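Local structure of complement C1r subcomponent (Homo sapiens, 6F1D) at residues T41-F46 against D85-S90; E10-I15 against K109-T114; Y68-N73 against S89-D94; R29-I34 against D94-T99. The protein is a serine protease of the C1 complex that acts in complement activation, and this CUB domain probably helps it associate with C1s. One frame throughout, in Å; residues are numbered along the deposited sequence.

Contact 1: residues T41-F46 against D85-S90; sequences TLHLKF and DLDTSS
L44 and L86 form an antiparallel hydrogen-bonded pair at one border of a sheet of the CUB beta-sandwich, where the short strand 86-87 runs beside strand 40-46. L44 N reaches L86 O at 2.7 Å, and the return bond from L86 N to L44 O is equally straight. Their side chains leave on the same face and touch through CB and CB, on the side where L42 and F46 also pack. H43 and D87, the adjoining non-hydrogen-bonded pair, occupy the other face. Followed outward, H43 CB lies near L86 O; CG stands beside the backbone N, anti to the carbonyl carbon (chi1 -68°), and this lays the ring alongside the D87 carboxylate. ND1 then passes D87 CB at 3.9 Å, CE1 meets D87 CG at 3.6 Å, and NE2 lies 3.8 Å from D87 OD1. Ring and carboxylate are stacked, their planes 18° apart, and NE2 is hydrogen-bonded elsewhere, to E115 on the neighbouring strand. D87 OD1 meanwhile accepts from S89 N in an Asx turn. Beyond the short strand the chain still follows 40-46: L42 O is gripped twice by T88, by N nearly along the C=O axis and by OG1 at 2.7 Å, while L42 N bonds to S90 O. At the opposite end K45 and D85 run side by side and make a long salt bridge, NZ to OD2 3.7 Å. A water beside them accepts from F46 N at 2.9 Å and donates to D85 OD1.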
loop_
_atom_site.group_PDB
_atom_site.type_symbol
_atom_site.label_atom_id
_atom_site.label_comp_id
_atom_site.label_asym_id
_atom_site.label_seq_id
_atom_site.Cartn_x
_atom_site.Cartn_y
_atom_site.Cartn_z
ATOM N N THR A 41 13.439 -8.430 8.177
ATOM C CA THR A 41 12.072 -8.680 7.751
ATOM C C THR A 41 11.252 -7.408 7.911
ATOM O O THR A 41 11.480 -6.613 8.825
ATOM C CB THR A 41 11.446 -9.839 8.540
ATOM O OG1 THR A 41 10.042 -9.894 8.295
ATOM C CG2 THR A 41 11.665 -9.673 10.007
ATOM N N LEU A 42 10.298 -7.217 7.011
ATOM C CA LEU A 42 9.545 -5.972 6.923
ATOM C C LEU A 42 8.232 -6.105 7.667
ATOM O O LEU A 42 7.550 -7.137 7.559
ATOM C CB LEU A 42 9.272 -5.587 5.475
ATOM C CG LEU A 42 10.543 -5.103 4.824
ATOM C CD1 LEU A 42 10.394 -5.300 3.327
ATOM C CD2 LEU A 42 10.691 -3.602 5.202
ATOM N N HIS A 43 7.937 -5.093 8.483
ATOM C CA HIS A 43 6.661 -4.922 9.164
ATOM C C HIS A 43 5.973 -3.675 8.618
ATOM O O HIS A 43 6.607 -2.613 8.487
ATOM C CB HIS A 43 6.868 -4.765 10.672
ATOM C CG HIS A 43 7.369 -5.996 11.350
ATOM N ND1 HIS A 43 6.627 -6.681 12.285
ATOM C CD2 HIS A 43 8.558 -6.635 11.270
ATOM C CE1 HIS A 43 7.332 -7.703 12.744
ATOM N NE2 HIS A 43 8.506 -7.701 12.136
ATOM N N LEU A 44 4.682 -3.789 8.312
ATOM C CA LEU A 44 3.913 -2.668 7.748
ATOM C C LEU A 44 2.803 -2.284 8.713
ATOM O O LEU A 44 2.119 -3.160 9.282
ATOM C CB LEU A 44 3.269 -3.051 6.405
ATOM C CG LEU A 44 4.121 -3.720 5.331
ATOM C CD1 LEU A 44 3.223 -3.953 4.124
ATOM C CD2 LEU A 44 5.255 -2.802 4.965
ATOM N N LYS A 45 2.633 -0.981 8.900
ATOM C CA LYS A 45 1.611 -0.458 9.776
ATOM C C LYS A 45 0.884 0.686 9.081
ATOM O O LYS A 45 1.480 1.732 8.839
ATOM C CB LYS A 45 2.252 0.068 11.051
ATOM C CG LYS A 45 1.258 0.778 11.856
ATOM C CD LYS A 45 1.901 1.802 12.755
ATOM C CE LYS A 45 0.982 2.027 13.881
ATOM N NZ LYS A 45 0.802 0.839 14.764
ATOM N N PHE A 46 -0.403 0.535 8.845
ATOM C CA PHE A 46 -1.132 1.627 8.227
ATOM C C PHE A 46 -1.565 2.645 9.254
ATOM O O PHE A 46 -2.000 2.288 10.348
ATOM C CB PHE A 46 -2.342 1.079 7.498
ATOM C CG PHE A 46 -1.979 0.437 6.187
ATOM C CD1 PHE A 46 -1.959 1.198 5.035
ATOM C CD2 PHE A 46 -1.595 -0.885 6.128
ATOM C CE1 PHE A 46 -1.586 0.620 3.798
ATOM C CE2 PHE A 46 -1.229 -1.475 4.912
ATOM C CZ PHE A 46 -1.239 -0.722 3.749
ATOM N N ASP A 85 -1.926 -4.646 11.103
ATOM C CA ASP A 85 -0.481 -4.584 10.927
ATOM C C ASP A 85 0.038 -5.872 10.291
ATOM O O ASP A 85 -0.400 -6.968 10.643
ATOM C CB ASP A 85 0.175 -4.353 12.284
ATOM C CG ASP A 85 -0.171 -2.999 12.867
ATOM O OD1 ASP A 85 -0.915 -2.217 12.220
ATOM O OD2 ASP A 85 0.308 -2.708 13.986
ATOM N N LEU A 86 0.988 -5.748 9.365
ATOM C CA LEU A 86 1.480 -6.886 8.596
ATOM C C LEU A 86 2.932 -7.176 8.938
ATOM O O LEU A 86 3.809 -6.336 8.726
ATOM C CB LEU A 86 1.342 -6.630 7.101
ATOM C CG LEU A 86 -0.120 -6.574 6.705
ATOM C CD1 LEU A 86 -0.258 -6.048 5.277
ATOM C CD2 LEU A 86 -0.692 -7.972 6.864
ATOM N N ASP A 87 3.179 -8.366 9.451
ATOM C CA ASP A 87 4.517 -8.914 9.568
ATOM C C ASP A 87 4.749 -9.815 8.356
ATOM O O ASP A 87 4.232 -10.931 8.304
ATOM C CB ASP A 87 4.656 -9.694 10.873
ATOM C CG ASP A 87 5.952 -10.505 10.934
ATOM O OD1 ASP A 87 6.802 -10.402 10.004
ATOM O OD2 ASP A 87 6.131 -11.228 11.934
ATOM N N THR A 88 5.561 -9.355 7.414
ATOM C CA THR A 88 5.638 -9.994 6.108
ATOM C C THR A 88 6.606 -11.163 6.027
ATOM O O THR A 88 6.614 -11.841 5.001
ATOM C CB THR A 88 6.060 -8.987 5.050
ATOM O OG1 THR A 88 7.429 -8.634 5.285
ATOM C CG2 THR A 88 5.152 -7.750 5.062
ATOM N N SER A 89 7.447 -11.387 7.044
ATOM C CA SER A 89 8.525 -12.377 6.992
ATOM C C SER A 89 9.356 -12.293 5.710
ATOM O O SER A 89 9.883 -13.293 5.231
ATOM C CB SER A 89 7.974 -13.792 7.171
ATOM O OG SER A 89 7.478 -13.939 8.489
ATOM N N SER A 90 9.536 -11.093 5.181
ATOM C CA SER A 90 10.170 -10.931 3.883
ATOM C C SER A 90 11.033 -9.681 3.881
ATOM O O SER A 90 10.706 -8.700 4.539
ATOM C CB SER A 90 9.106 -10.798 2.784
ATOM O OG SER A 90 9.723 -10.701 1.517
HETATM O O HOH W 1 -1.943 -1.626 9.939
#

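Contact 2: residues E10-I15 against K109-T114; sequences EASGYI and KLRYTT
The border strand 13-16 of one sheet of the CUB sandwich pairs antiparallel with strand 109-116 here, the two short axes 4.7 Å apart. G13 with Y112 and I15 with L110 are the hydrogen-bonded pairs; Y112 N reaches G13 O at 2.8 Å, and G13 N returns the bond to Y112 O. The Y112 ring folds back over the partner strand because CG sits between the backbone N and the carbonyl carbon (chi1 76°). G13 N then lies over the centre of one ring face, S12 C nearer the rim, and the ring lies close against the glycine, which has no side chain. The phenol OH donates to E10 O at 2.9 Å, from above the carbonyl plane, while I15 CD1 packs on CD2. A leucine in place of Y112 would probably leave E10 O without this donor and G13 without its aromatic cover. Farther along, T114 OG1 donates to a lone pair of A11 O at 2.9 Å. On the other face Y14 lies between two long side chains: K109 NZ stands over the ring face, 5.0 Å from its centroid, a cation-pi contact, and R111 CD makes an off-centre CH-pi contact. Water bound at R111 NE lies in the guanidinium plane. I15, L110 and Y112 face the other sheet, while Y14, K109 and R111 are on the reverse face, the two-sided pattern of a beta-sandwich such as the CUB fold.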
loop_
_atom_site.group_PDB
_atom_site.type_symbol
_atom_site.label_atom_id
_atom_site.label_comp_id
_atom_site.label_asym_id
_atom_site.label_seq_id
_atom_site.Cartn_x
_atom_site.Cartn_y
_atom_site.Cartn_z
ATOM N N GLU A 10 15.616 2.148 2.704
ATOM C CA GLU A 10 16.084 2.463 4.051
ATOM C C GLU A 10 15.470 1.487 5.074
ATOM O O GLU A 10 14.538 0.751 4.778
ATOM C CB GLU A 10 15.756 3.916 4.390
ATOM C CG GLU A 10 16.810 4.894 3.888
ATOM C CD GLU A 10 16.215 6.182 3.340
ATOM O OE1 GLU A 10 16.614 6.590 2.226
ATOM O OE2 GLU A 10 15.357 6.795 4.019
ATOM N N ALA A 11 16.011 1.484 6.294
ATOM C CA ALA A 11 15.547 0.573 7.343
ATOM C C ALA A 11 14.123 0.860 7.801
ATOM O O ALA A 11 13.474 -0.024 8.361
ATOM C CB ALA A 11 16.466 0.638 8.564
ATOM N N SER A 12 13.636 2.075 7.622
ATOM C CA SER A 12 12.236 2.334 7.888
ATOM C C SER A 12 11.786 3.477 6.995
ATOM O O SER A 12 12.610 4.229 6.466
ATOM C CB SER A 12 12.009 2.677 9.355
ATOM O OG SER A 12 12.791 3.811 9.708
ATOM N N GLY A 13 10.478 3.640 6.861
ATOM C CA GLY A 13 10.035 4.816 6.132
ATOM C C GLY A 13 8.534 4.855 5.980
ATOM O O GLY A 13 7.820 3.932 6.364
ATOM N N TYR A 14 8.062 5.935 5.386
ATOM C CA TYR A 14 6.644 6.120 5.138
ATOM C C TYR A 14 6.381 6.001 3.641
ATOM O O TYR A 14 7.183 6.447 2.804
ATOM C CB TYR A 14 6.150 7.483 5.619
ATOM C CG TYR A 14 6.096 7.713 7.111
ATOM C CD1 TYR A 14 7.090 8.455 7.746
ATOM C CD2 TYR A 14 5.045 7.216 7.883
ATOM C CE1 TYR A 14 7.049 8.695 9.098
ATOM C CE2 TYR A 14 4.999 7.456 9.252
ATOM C CZ TYR A 14 6.006 8.174 9.836
ATOM O OH TYR A 14 5.956 8.417 11.173
ATOM N N ILE A 15 5.241 5.418 3.307
ATOM C CA ILE A 15 4.807 5.299 1.923
ATOM C C ILE A 15 3.344 5.704 1.906
ATOM O O ILE A 15 2.586 5.253 2.765
ATOM C CB ILE A 15 4.961 3.845 1.421
ATOM C CG1 ILE A 15 6.362 3.313 1.769
ATOM C CG2 ILE A 15 4.589 3.765 -0.065
ATOM C CD1 ILE A 15 6.643 1.919 1.230
ATOM N N LYS A 109 -1.716 5.569 3.938
ATOM C CA LYS A 109 -0.340 5.857 4.295
ATOM C C LYS A 109 0.085 4.769 5.273
ATOM O O LYS A 109 -0.694 4.408 6.164
ATOM C CB LYS A 109 -0.231 7.237 4.961
ATOM C CG LYS A 109 1.150 7.594 5.495
ATOM C CD LYS A 109 1.211 9.096 5.759
ATOM C CE LYS A 109 2.494 9.499 6.456
ATOM N NZ LYS A 109 2.487 10.965 6.775
ATOM N N LEU A 110 1.321 4.292 5.133
ATOM C CA LEU A 110 1.854 3.261 6.019
ATOM C C LEU A 110 3.257 3.665 6.425
ATOM O O LEU A 110 3.915 4.469 5.755
ATOM C CB LEU A 110 1.890 1.879 5.343
ATOM C CG LEU A 110 2.807 1.694 4.156
ATOM C CD1 LEU A 110 4.231 1.358 4.614
ATOM C CD2 LEU A 110 2.277 0.505 3.277
ATOM N N ARG A 111 3.693 3.121 7.554
ATOM C CA ARG A 111 5.094 3.134 7.958
ATOM C C ARG A 111 5.597 1.699 7.945
ATOM O O ARG A 111 4.960 0.801 8.521
ATOM C CB ARG A 111 5.280 3.719 9.352
ATOM C CG ARG A 111 6.737 3.637 9.872
ATOM C CD ARG A 111 7.067 4.721 10.901
ATOM N NE ARG A 111 8.516 4.814 11.114
ATOM C CZ ARG A 111 9.147 4.285 12.150
ATOM N NH1 ARG A 111 8.470 3.642 13.107
ATOM N NH2 ARG A 111 10.460 4.424 12.240
ATOM N N TYR A 112 6.735 1.476 7.300
ATOM C CA TYR A 112 7.384 0.173 7.384
ATOM C C TYR A 112 8.602 0.285 8.289
ATOM O O TYR A 112 9.261 1.337 8.351
ATOM C CB TYR A 112 7.754 -0.349 5.995
ATOM C CG TYR A 112 8.957 0.292 5.351
ATOM C CD1 TYR A 112 10.234 -0.204 5.588
ATOM C CD2 TYR A 112 8.816 1.362 4.466
ATOM C CE1 TYR A 112 11.353 0.394 4.996
ATOM C CE2 TYR A 112 9.918 1.954 3.874
ATOM C CZ TYR A 112 11.182 1.464 4.147
ATOM O OH TYR A 112 12.288 2.031 3.554
ATOM N N THR A 113 8.870 -0.789 9.024
ATOM C CA THR A 113 10.059 -0.886 9.845
ATOM C C THR A 113 10.670 -2.242 9.564
ATOM O O THR A 113 10.008 -3.119 9.000
ATOM C CB THR A 113 9.734 -0.755 11.329
ATOM O OG1 THR A 113 8.600 -1.608 11.641
ATOM C CG2 THR A 113 9.406 0.736 11.705
ATOM N N THR A 114 11.891 -2.454 10.034
ATOM C CA THR A 114 12.561 -3.723 9.807
ATOM C C THR A 114 12.920 -4.358 11.141
ATOM O O THR A 114 13.263 -3.680 12.117
ATOM C CB THR A 114 13.820 -3.568 8.935
ATOM O OG1 THR A 114 14.622 -2.497 9.436
ATOM C CG2 THR A 114 13.442 -3.219 7.497
HETATM O O HOH W 2 10.340 6.241 9.369
#

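Contact 3: residues Y68-N73 against S89-D94; sequences YANGKN and SSNAVD
Backbone hydrogen bonds between Y68 and D94 join strand 64-69 to strand 92-98 in the five-stranded sheet of the CUB sandwich. Y68 N reaches D94 O at 2.8 Å and D94 N returns to Y68 O. One step on, A69 and V93 form a non-hydrogen-bonded pair, with V93 CA donating a CA-H...O contact to Y68 O. N70 N then bonds to A92 O at 2.7 Å, just where the chain enters the type I' turn A69-K72. A92 O is gripped a second time by S90 OG at 3.0 Å, from above the carbonyl plane; OG lies anti to the S90 backbone N (chi1 -177°), which carries it to this oxygen. Apolar contact is slight, A69 CB against S90 CB at 4.0 Å. Two waters add bridges. One accepts from N70 ND2 at 2.9 Å and donates to N91 OD1 and S90 OG, linking two amides turned 55° apart; N91 ND2 bonds to V36 O. The other accepts from G71 N and donates to D94 OD2, a carboxylate also engaged by S33 and R35. With so little apolar contact between the two segments, the hairpin turn is held to the neighbouring strand mainly by backbone bonds, a serine hydroxyl and bridging water.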
loop_
_atom_site.group_PDB
_atom_site.type_symbol
_atom_site.label_atom_id
_atom_site.label_comp_id
_atom_site.label_asym_id
_atom_site.label_seq_id
_atom_site.Cartn_x
_atom_site.Cartn_y
_atom_site.Cartn_z
ATOM N N TYR A 68 2.210 -7.619 -1.836
ATOM C CA TYR A 68 2.941 -8.829 -2.199
ATOM C C TYR A 68 4.172 -8.911 -1.319
ATOM O O TYR A 68 4.842 -7.900 -1.077
ATOM C CB TYR A 68 3.388 -8.827 -3.645
ATOM C CG TYR A 68 2.221 -8.874 -4.585
ATOM C CD1 TYR A 68 1.538 -7.699 -4.913
ATOM C CD2 TYR A 68 1.770 -10.058 -5.092
ATOM C CE1 TYR A 68 0.417 -7.739 -5.792
ATOM C CE2 TYR A 68 0.652 -10.116 -5.988
ATOM C CZ TYR A 68 -0.006 -8.934 -6.303
ATOM O OH TYR A 68 -1.092 -8.931 -7.134
ATOM N N ALA A 69 4.455 -10.094 -0.819
ATOM C CA ALA A 69 5.652 -10.326 -0.020
ATOM C C ALA A 69 6.449 -11.368 -0.766
ATOM O O ALA A 69 6.006 -12.511 -0.903
ATOM C CB ALA A 69 5.322 -10.789 1.392
ATOM N N ASN A 70 7.617 -10.957 -1.239
ATOM C CA ASN A 70 8.455 -11.757 -2.128
ATOM C C ASN A 70 7.620 -12.450 -3.201
ATOM O O ASN A 70 7.741 -13.641 -3.459
ATOM C CB ASN A 70 9.280 -12.749 -1.335
ATOM C CG ASN A 70 10.732 -12.729 -1.758
ATOM O OD1 ASN A 70 11.032 -12.561 -2.950
ATOM N ND2 ASN A 70 11.644 -12.858 -0.792
ATOM N N GLY A 71 6.736 -11.686 -3.815
ATOM C CA GLY A 71 5.985 -12.196 -4.930
ATOM C C GLY A 71 4.688 -12.909 -4.589
ATOM O O GLY A 71 3.913 -13.203 -5.506
ATOM N N LYS A 72 4.413 -13.189 -3.316
ATOM C CA LYS A 72 3.200 -13.896 -2.928
ATOM C C LYS A 72 2.159 -12.871 -2.485
ATOM O O LYS A 72 2.475 -11.975 -1.700
ATOM C CB LYS A 72 3.499 -14.875 -1.797
ATOM C CG LYS A 72 2.279 -15.471 -1.147
ATOM C CD LYS A 72 2.515 -15.623 0.361
ATOM C CE LYS A 72 1.564 -16.630 0.974
ATOM N NZ LYS A 72 0.236 -16.007 1.223
ATOM N N ASN A 73 0.929 -12.989 -2.997
ATOM C CA ASN A 73 -0.121 -12.027 -2.664
ATOM C C ASN A 73 -0.548 -12.226 -1.210
ATOM O O ASN A 73 -1.032 -13.297 -0.842
ATOM C CB ASN A 73 -1.310 -12.219 -3.605
ATOM C CG ASN A 73 -2.392 -11.170 -3.419
ATOM O OD1 ASN A 73 -2.737 -10.811 -2.299
ATOM N ND2 ASN A 73 -2.934 -10.674 -4.529
ATOM N N SER A 89 7.447 -11.387 7.044
ATOM C CA SER A 89 8.525 -12.377 6.992
ATOM C C SER A 89 9.356 -12.293 5.710
ATOM O O SER A 89 9.883 -13.293 5.231
ATOM C CB SER A 89 7.974 -13.792 7.171
ATOM O OG SER A 89 7.478 -13.939 8.489
ATOM N N SER A 90 9.536 -11.093 5.181
ATOM C CA SER A 90 10.170 -10.931 3.883
ATOM C C SER A 90 11.033 -9.681 3.881
ATOM O O SER A 90 10.706 -8.700 4.539
ATOM C CB SER A 90 9.106 -10.798 2.784
ATOM O OG SER A 90 9.723 -10.701 1.517
ATOM N N ASN A 91 12.106 -9.695 3.096
ATOM C CA ASN A 91 12.869 -8.479 2.839
ATOM C C ASN A 91 12.473 -7.777 1.543
ATOM O O ASN A 91 13.140 -6.818 1.158
ATOM C CB ASN A 91 14.369 -8.794 2.812
ATOM C CG ASN A 91 14.753 -9.639 1.622
ATOM O OD1 ASN A 91 14.001 -10.510 1.214
ATOM N ND2 ASN A 91 15.920 -9.375 1.049
ATOM N N ALA A 92 11.418 -8.230 0.858
ATOM C CA ALA A 92 11.015 -7.685 -0.447
ATOM C C ALA A 92 9.502 -7.598 -0.460
ATOM O O ALA A 92 8.826 -8.631 -0.449
ATOM C CB ALA A 92 11.495 -8.574 -1.593
ATOM N N VAL A 93 8.973 -6.384 -0.462
ATOM C CA VAL A 93 7.528 -6.162 -0.499
ATOM C C VAL A 93 7.201 -5.310 -1.721
ATOM O O VAL A 93 7.996 -4.446 -2.110
ATOM C CB VAL A 93 7.071 -5.502 0.814
ATOM C CG1 VAL A 93 5.663 -4.927 0.721
ATOM C CG2 VAL A 93 7.174 -6.576 1.940
ATOM N N ASP A 94 6.067 -5.583 -2.367
ATOM C CA ASP A 94 5.580 -4.664 -3.389
ATOM C C ASP A 94 4.138 -4.308 -3.061
ATOM O O ASP A 94 3.366 -5.173 -2.640
ATOM C CB ASP A 94 5.665 -5.266 -4.776
ATOM C CG ASP A 94 7.124 -5.548 -5.208
ATOM O OD1 ASP A 94 7.683 -4.762 -6.034
ATOM O OD2 ASP A 94 7.704 -6.563 -4.725
HETATM O O HOH W 3 12.147 -12.864 2.031
HETATM O O HOH W 4 7.219 -8.813 -3.820
#

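Contact 4: residues R29-I34 against D94-T99; sequences RCNYSI and DLLFFT
Straight backbone bonds run between C30 and F97 and between Y32 and L95, the hydrogen-bonded pairs of antiparallel strands 29-35 and 92-98. C30 N points at F97 O at 2.9 Å with an angle of 177°, and Y32 N bonds to L95 O. Apolar contacts follow on the same face: C30 CB meets F97 CB at 4.1 Å, Y32 CD2 packs on L95 CB, and Y32 CE2 on F97 CB. The Y32 ring turns an edge to L95 O. Strand 92-98 is central in its sheet of the CUB sandwich, and 29-35 is one of its neighbours; this face looks into the core, where W108 meets the rings of Y32 and F97 edge-to-face and C30 is disulfide-bonded to C3. Polar contacts lie on the reverse face: S33 OG donates to D94 OD1 at 2.8 Å, from above the carboxylate plane, and a water links the same oxygen to N31 ND2. With an alanine in place of D94, S33 OG would probably lose this acceptor and R35 its salt-bridge partner. Side chains also pack there: N31 CG lies anti to its own N (chi1 176°), bringing OD1 to 3.3 Å from L96 CD2, and R29 CB lies 4.1 Å from F98 CD1.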
loop_
_atom_site.group_PDB
_atom_site.type_symbol
_atom_site.label_atom_id
_atom_site.label_comp_id
_atom_site.label_asym_id
_atom_site.label_seq_id
_atom_site.Cartn_x
_atom_site.Cartn_y
_atom_site.Cartn_z
ATOM N N ARG A 29 -1.938 3.243 -11.973
ATOM C CA ARG A 29 -1.360 1.927 -11.700
ATOM C C ARG A 29 0.005 2.195 -11.080
ATOM O O ARG A 29 0.997 2.347 -11.796
ATOM C CB ARG A 29 -1.264 1.068 -12.981
ATOM C CG ARG A 29 -2.328 1.404 -14.029
ATOM C CD ARG A 29 -2.599 0.250 -15.016
ATOM N NE ARG A 29 -2.986 0.735 -16.344
ATOM C CZ ARG A 29 -4.128 1.371 -16.631
ATOM N NH1 ARG A 29 -5.031 1.619 -15.683
ATOM N NH2 ARG A 29 -4.368 1.772 -17.877
ATOM N N CYS A 30 0.040 2.286 -9.757
ATOM C CA CYS A 30 1.227 2.647 -8.994
ATOM C C CYS A 30 1.901 1.395 -8.447
ATOM O O CYS A 30 1.229 0.492 -7.947
ATOM C CB CYS A 30 0.849 3.566 -7.824
ATOM S SG CYS A 30 0.001 5.020 -8.339
ATOM N N ASN A 31 3.231 1.346 -8.533
ATOM C CA ASN A 31 4.005 0.259 -7.945
ATOM C C ASN A 31 5.008 0.845 -6.963
ATOM O O ASN A 31 5.876 1.639 -7.353
ATOM C CB ASN A 31 4.737 -0.537 -9.042
ATOM C CG ASN A 31 5.645 -1.627 -8.471
ATOM O OD1 ASN A 31 5.321 -2.280 -7.461
ATOM N ND2 ASN A 31 6.793 -1.829 -9.121
ATOM N N TYR A 32 4.921 0.418 -5.711
ATOM C CA TYR A 32 5.850 0.801 -4.661
ATOM C C TYR A 32 6.614 -0.442 -4.232
ATOM O O TYR A 32 5.998 -1.442 -3.876
ATOM C CB TYR A 32 5.102 1.352 -3.448
ATOM C CG TYR A 32 4.121 2.460 -3.756
ATOM C CD1 TYR A 32 4.467 3.782 -3.538
ATOM C CD2 TYR A 32 2.828 2.177 -4.223
ATOM C CE1 TYR A 32 3.572 4.823 -3.814
ATOM C CE2 TYR A 32 1.916 3.212 -4.487
ATOM C CZ TYR A 32 2.303 4.518 -4.274
ATOM O OH TYR A 32 1.425 5.544 -4.542
ATOM N N SER A 33 7.933 -0.394 -4.265
ATOM C CA SER A 33 8.729 -1.550 -3.861
ATOM C C SER A 33 9.541 -1.209 -2.628
ATOM O O SER A 33 10.138 -0.124 -2.552
ATOM C CB SER A 33 9.681 -1.999 -4.998
ATOM O OG SER A 33 8.944 -2.315 -6.176
ATOM N N ILE A 34 9.629 -2.154 -1.698
ATOM C CA ILE A 34 10.534 -2.070 -0.553
ATOM C C ILE A 34 11.539 -3.200 -0.671
ATOM O O ILE A 34 11.152 -4.364 -0.844
ATOM C CB ILE A 34 9.781 -2.199 0.777
ATOM C CG1 ILE A 34 8.571 -1.277 0.770
ATOM C CG2 ILE A 34 10.756 -1.911 1.954
ATOM C CD1 ILE A 34 7.720 -1.450 2.064
ATOM N N ASP A 94 6.067 -5.583 -2.367
ATOM C CA ASP A 94 5.580 -4.664 -3.389
ATOM C C ASP A 94 4.138 -4.308 -3.061
ATOM O O ASP A 94 3.366 -5.173 -2.640
ATOM C CB ASP A 94 5.665 -5.266 -4.776
ATOM C CG ASP A 94 7.124 -5.548 -5.208
ATOM O OD1 ASP A 94 7.683 -4.762 -6.034
ATOM O OD2 ASP A 94 7.704 -6.563 -4.725
ATOM N N LEU A 95 3.792 -3.035 -3.204
ATOM C CA LEU A 95 2.405 -2.574 -3.150
ATOM C C LEU A 95 2.005 -2.087 -4.529
ATOM O O LEU A 95 2.746 -1.332 -5.159
ATOM C CB LEU A 95 2.216 -1.450 -2.150
ATOM C CG LEU A 95 2.554 -1.890 -0.729
ATOM C CD1 LEU A 95 3.983 -1.493 -0.495
ATOM C CD2 LEU A 95 1.617 -1.198 0.248
ATOM N N LEU A 96 0.855 -2.539 -4.994
ATOM C CA LEU A 96 0.293 -2.140 -6.270
ATOM C C LEU A 96 -0.991 -1.409 -5.912
ATOM O O LEU A 96 -1.829 -1.958 -5.205
ATOM C CB LEU A 96 -0.022 -3.353 -7.140
ATOM C CG LEU A 96 1.118 -4.246 -7.594
ATOM C CD1 LEU A 96 0.579 -5.165 -8.691
ATOM C CD2 LEU A 96 2.278 -3.375 -8.076
ATOM N N PHE A 97 -1.123 -0.167 -6.340
ATOM C CA PHE A 97 -2.350 0.596 -6.113
ATOM C C PHE A 97 -2.973 0.920 -7.469
ATOM O O PHE A 97 -2.364 1.638 -8.272
ATOM C CB PHE A 97 -1.991 1.874 -5.337
ATOM C CG PHE A 97 -3.163 2.704 -4.898
ATOM C CD1 PHE A 97 -3.079 4.077 -4.984
ATOM C CD2 PHE A 97 -4.299 2.127 -4.355
ATOM C CE1 PHE A 97 -4.158 4.894 -4.562
ATOM C CE2 PHE A 97 -5.373 2.940 -3.922
ATOM C CZ PHE A 97 -5.279 4.305 -4.019
ATOM N N PHE A 98 -4.187 0.424 -7.709
ATOM C CA PHE A 98 -4.920 0.665 -8.947
ATOM C C PHE A 98 -6.135 1.523 -8.639
ATOM O O PHE A 98 -6.858 1.236 -7.684
ATOM C CB PHE A 98 -5.439 -0.636 -9.550
ATOM C CG PHE A 98 -4.368 -1.640 -9.896
ATOM C CD1 PHE A 98 -3.731 -1.588 -11.123
ATOM C CD2 PHE A 98 -4.048 -2.673 -9.014
ATOM C CE1 PHE A 98 -2.762 -2.522 -11.471
ATOM C CE2 PHE A 98 -3.073 -3.629 -9.355
ATOM C CZ PHE A 98 -2.436 -3.546 -10.584
ATOM N N THR A 99 -6.386 2.542 -9.445
ATOM C CA THR A 99 -7.576 3.342 -9.206
ATOM C C THR A 99 -8.306 3.535 -10.514
ATOM O O THR A 99 -7.700 3.569 -11.599
ATOM C CB THR A 99 -7.261 4.714 -8.590
ATOM O OG1 THR A 99 -6.517 5.502 -9.535
ATOM C CG2 THR A 99 -6.386 4.557 -7.350
HETATM O O HOH W 5 -5.968 1.849 -13.327
HETATM O O HOH W 6 8.325 -4.432 -8.452
#

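Overall arrangement
From the N terminus, residues 10-15 come first and pair with the last strand, 109-116: contact 2 closes the longest loop, about 93 residues, and the other three contacts fall within it. Residues 29-34 open the next loop, shut by contact 4 at 94-99, and inside that one lie contacts 1 and 3, which both end on the stretch around S89 and S90. Contacts 1 and 2 build one sheet, joined where strand 40-46 pairs with strand 109-116; contacts 3 and 4 build the other, sharing strand 92-98 and D94. The two sheets face each other through L42, I15, L110 and Y112 on one side and V93, I34, Y32 and L95 on the other.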